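Local atomic coordinates of 2-aminomuconate 6-semialdehyde dehydrogenase (Burkholderia cenocepacia, PDB entry 4U3W), a protein that probably oxidises the aldehyde group of 2-aminomuconate 6-semialdehyde to a carboxylate, as a member of the aldehyde dehydrogenase family. Residues F99-V103 against A117-A123; Q304-C308 against A464-R468. One frame throughout, in Å; residues are numbered along the deposited sequence.

Interaction 1 of 2, residues F99-V103 against A117-A123; sequences FDEFV and ARTLDIA. With EDO (1,2-ethanediol), chain F.
Ile122 rests on the ring of Phe99: its CG2 methyl lies over one face, 3.9 Å from the ring centroid, in a CH-pi contact. The same methyl also meets CB of Phe102, and the other branch reaches the next helical turn, where Ile122 CG1 packs 3.6 Å from CG2 of Val103. Two beta-branched residues suit this place, because side chains that branch near the backbone fill the space between the helices with few rotatable bonds. Val103 CG1 lies near Ala117 CB, and both its methyls touch Arg118 CG, while the Phe102 ring leaves the interface to meet Leu176, Leu207 and Val211.

The opposite character appears at the exposed margin. With CG anti to its backbone N (chi1 -174°), Phe99 extends so that its CE1 comes 3.5 Å from Arg118 CZ, above the centre of the guanidinium, with the two planes 60° apart. In the conformer given, one of two deposited, Arg118 NH1 donates in its own plane to Asp100 OD1 at 2.9 Å, a salt bridge made on the syn side but tilted out of the carboxylate plane. A water donates to Asp100 OD1 at 2.7 Å and accepts from Arg118 NH2, joining the charged pair a second time. A long arginine can reach past Phe99 CE1 to the short carboxylate of Asp100 while both charges stay at the exposed, hydrated edge. The arrangement is a nearly perpendicular helix-helix packing, in which the axes of the two short segments approach to 9.9 Å and cross at 95°, between consecutive helices of the aldehyde dehydrogenase chain.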
loop_
_atom_site.group_PDB
_atom_site.type_symbol
_atom_site.label_atom_id
_atom_site.label_comp_id
_atom_site.label_asym_id
_atom_site.label_seq_id
_atom_site.Cartn_x
_atom_site.Cartn_y
_atom_site.Cartn_z
ATOM N N PHE A 99 -15.422 -20.848 27.354
ATOM C CA PHE A 99 -15.473 -21.500 26.049
ATOM C C PHE A 99 -16.527 -22.593 26.004
ATOM O O PHE A 99 -17.348 -22.636 25.070
ATOM C CB PHE A 99 -14.067 -22.045 25.674
ATOM C CG PHE A 99 -13.975 -22.628 24.274
ATOM C CD1 PHE A 99 -14.315 -23.951 24.031
ATOM C CD2 PHE A 99 -13.445 -21.883 23.224
ATOM C CE1 PHE A 99 -14.176 -24.515 22.736
ATOM C CE2 PHE A 99 -13.311 -22.443 21.921
ATOM C CZ PHE A 99 -13.695 -23.733 21.683
ATOM N N ASP A 100 -16.558 -23.464 27.019
ATOM C CA ASP A 100 -17.531 -24.555 27.009
ATOM C C ASP A 100 -19.000 -24.089 27.094
ATOM O O ASP A 100 -19.890 -24.730 26.533
ATOM C CB ASP A 100 -17.249 -25.538 28.140
ATOM C CG ASP A 100 -15.982 -26.357 27.897
ATOM O OD1 ASP A 100 -15.390 -26.282 26.797
ATOM O OD2 ASP A 100 -15.580 -27.099 28.811
ATOM N N GLU A 101 -19.274 -23.024 27.832
ATOM C CA GLU A 101 -20.612 -22.448 27.837
ATOM C C GLU A 101 -21.019 -21.949 26.461
ATOM O O GLU A 101 -22.170 -22.042 26.096
ATOM C CB GLU A 101 -20.702 -21.253 28.804
ATOM C CG GLU A 101 -20.794 -21.595 30.263
ATOM C CD GLU A 101 -20.940 -20.343 31.100
ATOM O OE1 GLU A 101 -22.051 -19.775 31.126
ATOM O OE2 GLU A 101 -19.937 -19.896 31.686
ATOM N N PHE A 102 -20.098 -21.288 25.755
ATOM C CA PHE A 102 -20.419 -20.752 24.437
ATOM C C PHE A 102 -20.743 -21.887 23.505
ATOM O O PHE A 102 -21.717 -21.833 22.751
ATOM C CB PHE A 102 -19.255 -19.912 23.885
ATOM C CG PHE A 102 -19.329 -18.459 24.293
ATOM C CD1 PHE A 102 -18.797 -18.017 25.507
ATOM C CD2 PHE A 102 -19.981 -17.539 23.476
ATOM C CE1 PHE A 102 -18.932 -16.682 25.884
ATOM C CE2 PHE A 102 -20.125 -16.179 23.861
ATOM C CZ PHE A 102 -19.596 -15.758 25.039
ATOM N N VAL A 103 -19.928 -22.940 23.587
ATOM C CA VAL A 103 -20.162 -24.141 22.803
ATOM C C VAL A 103 -21.540 -24.704 23.070
ATOM O O VAL A 103 -22.287 -25.004 22.139
ATOM C CB VAL A 103 -19.062 -25.209 23.095
ATOM C CG1 VAL A 103 -19.406 -26.553 22.422
ATOM C CG2 VAL A 103 -17.708 -24.673 22.576
ATOM N N ALA A 117 -18.767 -27.329 16.500
ATOM C CA ALA A 117 -19.105 -26.067 17.182
ATOM C C ALA A 117 -17.860 -25.541 17.883
ATOM O O ALA A 117 -17.626 -24.323 17.953
ATOM C CB ALA A 117 -20.250 -26.287 18.192
ATOM N N ARG A 118 -17.067 -26.478 18.393
ATOM C CA ARG A 118 -15.843 -26.138 19.108
ATOM C C ARG A 118 -14.819 -25.539 18.153
ATOM O O ARG A 118 -14.278 -24.452 18.408
ATOM C CB ARG A 118 -15.254 -27.376 19.811
ATOM C CG ARG A 118 -16.023 -27.844 21.059
ATOM C CD ARG A 118 -15.236 -28.985 21.799
ATOM N NE ARG A 118 -13.950 -28.526 22.327
ATOM C CZ ARG A 118 -13.783 -27.916 23.505
ATOM N NH1 ARG A 118 -14.823 -27.686 24.297
ATOM N NH2 ARG A 118 -12.574 -27.521 23.890
ATOM N N THR A 119 -14.559 -26.216 17.033
ATOM C CA THR A 119 -13.472 -25.752 16.170
ATOM C C THR A 119 -13.816 -24.735 15.087
ATOM O O THR A 119 -12.993 -23.880 14.790
ATOM C CB THR A 119 -12.811 -26.939 15.489
ATOM O OG1 THR A 119 -13.826 -27.654 14.782
ATOM C CG2 THR A 119 -12.241 -27.844 16.527
ATOM N N LEU A 120 -15.028 -24.776 14.538
ATOM C CA LEU A 120 -15.402 -23.829 13.496
ATOM C C LEU A 120 -16.150 -22.644 14.105
ATOM O O LEU A 120 -15.861 -21.517 13.788
ATOM C CB LEU A 120 -16.266 -24.499 12.419
ATOM N N ASP A 121 -17.100 -22.883 14.980
ATOM C CA ASP A 121 -17.917 -21.748 15.479
ATOM C C ASP A 121 -17.229 -20.886 16.556
ATOM O O ASP A 121 -16.914 -19.696 16.330
ATOM C CB ASP A 121 -19.247 -22.271 16.015
ATOM C CG ASP A 121 -20.156 -22.872 14.898
ATOM O OD1 ASP A 121 -20.919 -22.127 14.238
ATOM O OD2 ASP A 121 -20.139 -24.093 14.694
ATOM N N ILE A 122 -16.978 -21.472 17.721
ATOM C CA ILE A 122 -16.550 -20.680 18.866
ATOM C C ILE A 122 -15.097 -20.253 18.704
ATOM O O ILE A 122 -14.750 -19.081 18.933
ATOM C CB ILE A 122 -16.751 -21.465 20.179
ATOM C CG1 ILE A 122 -18.223 -21.910 20.332
ATOM C CG2 ILE A 122 -16.303 -20.609 21.384
ATOM C CD1 ILE A 122 -19.258 -20.783 19.950
ATOM N N ALA A 123 -14.246 -21.155 18.212
ATOM C CA ALA A 123 -12.838 -20.818 18.023
ATOM C C ALA A 123 -12.637 -19.654 17.033
ATOM O O ALA A 123 -11.844 -18.734 17.289
ATOM C CB ALA A 123 -12.028 -22.102 17.568
HETATM C C1 EDO F . -9.282 -19.215 19.686
HETATM O O1 EDO F . -9.705 -18.952 18.344
HETATM C C2 EDO F . -10.176 -20.316 20.249
HETATM O O2 EDO F . -9.667 -20.773 21.505
HETATM O O HOH W 1 -12.718 -26.288 26.489
#

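Interaction 2 of 2, residues Q304-C308 against A464-R468; sequences QVCLC and AWFVR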
loop_
_atom_site.group_PDB
_atom_site.type_symbol
_atom_site.label_atom_id
_atom_site.label_comp_id
_atom_site.label_asym_id
_atom_site.label_seq_id
_atom_site.Cartn_x
_atom_site.Cartn_y
_atom_site.Cartn_z
ATOM N N GLN A 304 -26.345 -25.502 5.298
ATOM C CA GLN A 304 -26.842 -24.159 5.682
ATOM C C GLN A 304 -25.686 -23.128 5.806
ATOM O O GLN A 304 -25.465 -22.518 6.860
ATOM C CB GLN A 304 -27.624 -24.268 6.989
ATOM C CG GLN A 304 -28.851 -25.199 6.935
ATOM C CD GLN A 304 -29.480 -25.412 8.334
ATOM O OE1 GLN A 304 -30.661 -25.105 8.548
ATOM N NE2 GLN A 304 -28.703 -25.985 9.269
ATOM N N VAL A 305 -24.900 -22.984 4.748
ATOM C CA VAL A 305 -23.867 -21.936 4.701
ATOM C C VAL A 305 -24.101 -21.224 3.409
ATOM O O VAL A 305 -24.431 -21.884 2.423
ATOM C CB VAL A 305 -22.475 -22.500 4.767
ATOM C CG1 VAL A 305 -21.468 -21.350 4.945
ATOM C CG2 VAL A 305 -22.365 -23.448 5.931
ATOM N N CYS A 306 -23.959 -19.902 3.379
ATOM C CA CYS A 306 -24.227 -19.172 2.130
ATOM C C CYS A 306 -23.286 -19.632 1.020
ATOM O O CYS A 306 -23.584 -19.506 -0.179
ATOM C CB CYS A 306 -24.089 -17.650 2.345
ATOM S SG CYS A 306 -22.447 -17.061 2.844
ATOM N N LEU A 307 -22.144 -20.155 1.458
ATOM C CA LEU A 307 -21.057 -20.579 0.569
ATOM C C LEU A 307 -21.170 -22.014 0.029
ATOM O O LEU A 307 -20.300 -22.468 -0.775
ATOM C CB LEU A 307 -19.750 -20.435 1.309
ATOM C CG LEU A 307 -19.410 -19.029 1.842
ATOM C CD1 LEU A 307 -18.262 -19.118 2.837
ATOM C CD2 LEU A 307 -19.076 -18.076 0.664
ATOM N N CYS A 308 -22.193 -22.739 0.469
ATOM C CA CYS A 308 -22.303 -24.157 0.050
ATOM C C CYS A 308 -22.508 -24.315 -1.437
ATOM O O CYS A 308 -23.038 -23.429 -2.101
ATOM C CB CYS A 308 -23.445 -24.896 0.798
ATOM S SG CYS A 308 -22.910 -25.338 2.463
ATOM N N ALA A 464 -9.892 -26.286 -2.772
ATOM C CA ALA A 464 -10.188 -25.947 -1.416
ATOM C C ALA A 464 -11.662 -25.444 -1.362
ATOM O O ALA A 464 -12.308 -25.316 -2.386
ATOM C CB ALA A 464 -9.206 -24.861 -0.888
ATOM N N TRP A 465 -12.126 -25.153 -0.163
ATOM C CA TRP A 465 -13.446 -24.568 0.043
ATOM C C TRP A 465 -13.500 -23.954 1.462
ATOM O O TRP A 465 -12.984 -24.525 2.422
ATOM C CB TRP A 465 -14.552 -25.622 -0.169
ATOM C CG TRP A 465 -15.950 -25.057 0.097
ATOM C CD1 TRP A 465 -16.670 -24.224 -0.713
ATOM C CD2 TRP A 465 -16.726 -25.237 1.291
ATOM N NE1 TRP A 465 -17.898 -23.898 -0.101
ATOM C CE2 TRP A 465 -17.953 -24.511 1.122
ATOM C CE3 TRP A 465 -16.530 -25.962 2.465
ATOM C CZ2 TRP A 465 -18.959 -24.484 2.094
ATOM C CZ3 TRP A 465 -17.540 -25.933 3.443
ATOM C CH2 TRP A 465 -18.747 -25.176 3.244
ATOM N N PHE A 466 -14.071 -22.763 1.552
ATOM C CA PHE A 466 -14.329 -22.086 2.834
ATOM C C PHE A 466 -13.023 -21.967 3.654
ATOM O O PHE A 466 -12.985 -22.270 4.849
ATOM C CB PHE A 466 -15.442 -22.819 3.589
ATOM C CG PHE A 466 -16.113 -22.002 4.708
ATOM C CD1 PHE A 466 -15.945 -20.633 4.806
ATOM C CD2 PHE A 466 -16.942 -22.626 5.617
ATOM C CE1 PHE A 466 -16.555 -19.892 5.830
ATOM C CE2 PHE A 466 -17.585 -21.883 6.652
ATOM C CZ PHE A 466 -17.383 -20.526 6.742
ATOM N N VAL A 467 -11.957 -21.532 2.971
ATOM C CA VAL A 467 -10.698 -21.116 3.606
ATOM C C VAL A 467 -10.688 -19.611 3.658
ATOM O O VAL A 467 -10.623 -18.936 2.619
ATOM C CB VAL A 467 -9.476 -21.629 2.842
ATOM C CG1 VAL A 467 -8.183 -20.982 3.398
ATOM C CG2 VAL A 467 -9.458 -23.142 2.965
ATOM N N ARG A 468 -10.761 -19.089 4.871
ATOM C CA ARG A 468 -11.000 -17.677 5.061
ATOM C C ARG A 468 -9.836 -16.972 5.744
ATOM O O ARG A 468 -9.725 -16.989 6.976
ATOM C CB ARG A 468 -12.280 -17.495 5.870
ATOM C CG ARG A 468 -13.521 -17.984 5.128
ATOM C CD ARG A 468 -14.079 -16.882 4.203
ATOM N NE ARG A 468 -14.408 -15.664 4.955
ATOM C CZ ARG A 468 -13.655 -14.562 4.954
ATOM N NH1 ARG A 468 -12.540 -14.508 4.223
ATOM N NH2 ARG A 468 -14.021 -13.506 5.671
#
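Leu307 and Trp465 join two loops of the aldehyde dehydrogenase fold. Residues 304-308 include a type I beta turn from Val305 to Cys308, closed by Cys308 N to Val305 O at 3.1 Å; their Gln-Val-Cys sequence resembles the loop that carries the nucleophilic cysteine in this family.

The polar part is a single hydrogen bond between the segments. Trp465 NE1 donates to Leu307 O at 2.9 Å with an N-H...O angle of 161°. The oxygen lies in the indole plane, yet the donor stands well above the carbonyl plane, 53° out of it. Tryptophan suits the site because its one N-H can satisfy a buried carbonyl while the rest of the indole is apolar. Its first torsion, with CG anti to the backbone N, carries the indole out to the turn. Asn277 ND2 grips the turn independently, bonding to the carbonyls of Cys306 and Cys308, and Arg296 NH1 holds the carbonyl of Trp465.

The sulfur contact is looser: Cys308 SG lies oblique to the Trp465 six-membered ring, 5.2 Å from its centroid.

Apolar packing fills in around the hydrogen bond. Leucine suits its place because Leu307 CB lies 4.2 Å from Trp465 CZ2 while its CD1 reaches Phe466. There the Phe466 ring and the leucine chain cross at about a right angle, and a methyl of Val305 comes more distantly to Phe466 CE2. Phe466 also lays its own CB over one face of the neighbouring indole. Closest of the apolar approaches is Leu307 CD1 to Phe466 CD1, at 3.4 Å.

In the fold
From the N terminus, interaction 1 comes first: 99-103 begins helix 99-110, the chain then turns so that the two segments lie at roughly a right angle, and 117-123 on helix 114-138 closes a short, mostly helical loop with 13 residues between the segments. Interaction 2 opens only after that loop is complete, so the two are in series and neither nest nor cross. Its loop is far longer, with 155 intervening residues, and ties the chain before strand 309-315 to the chain after strand 459-462, two strands of the same seven-stranded sheet. The contacts do not touch: their centres are about 18 Å apart and their nearest atoms about 6 Å.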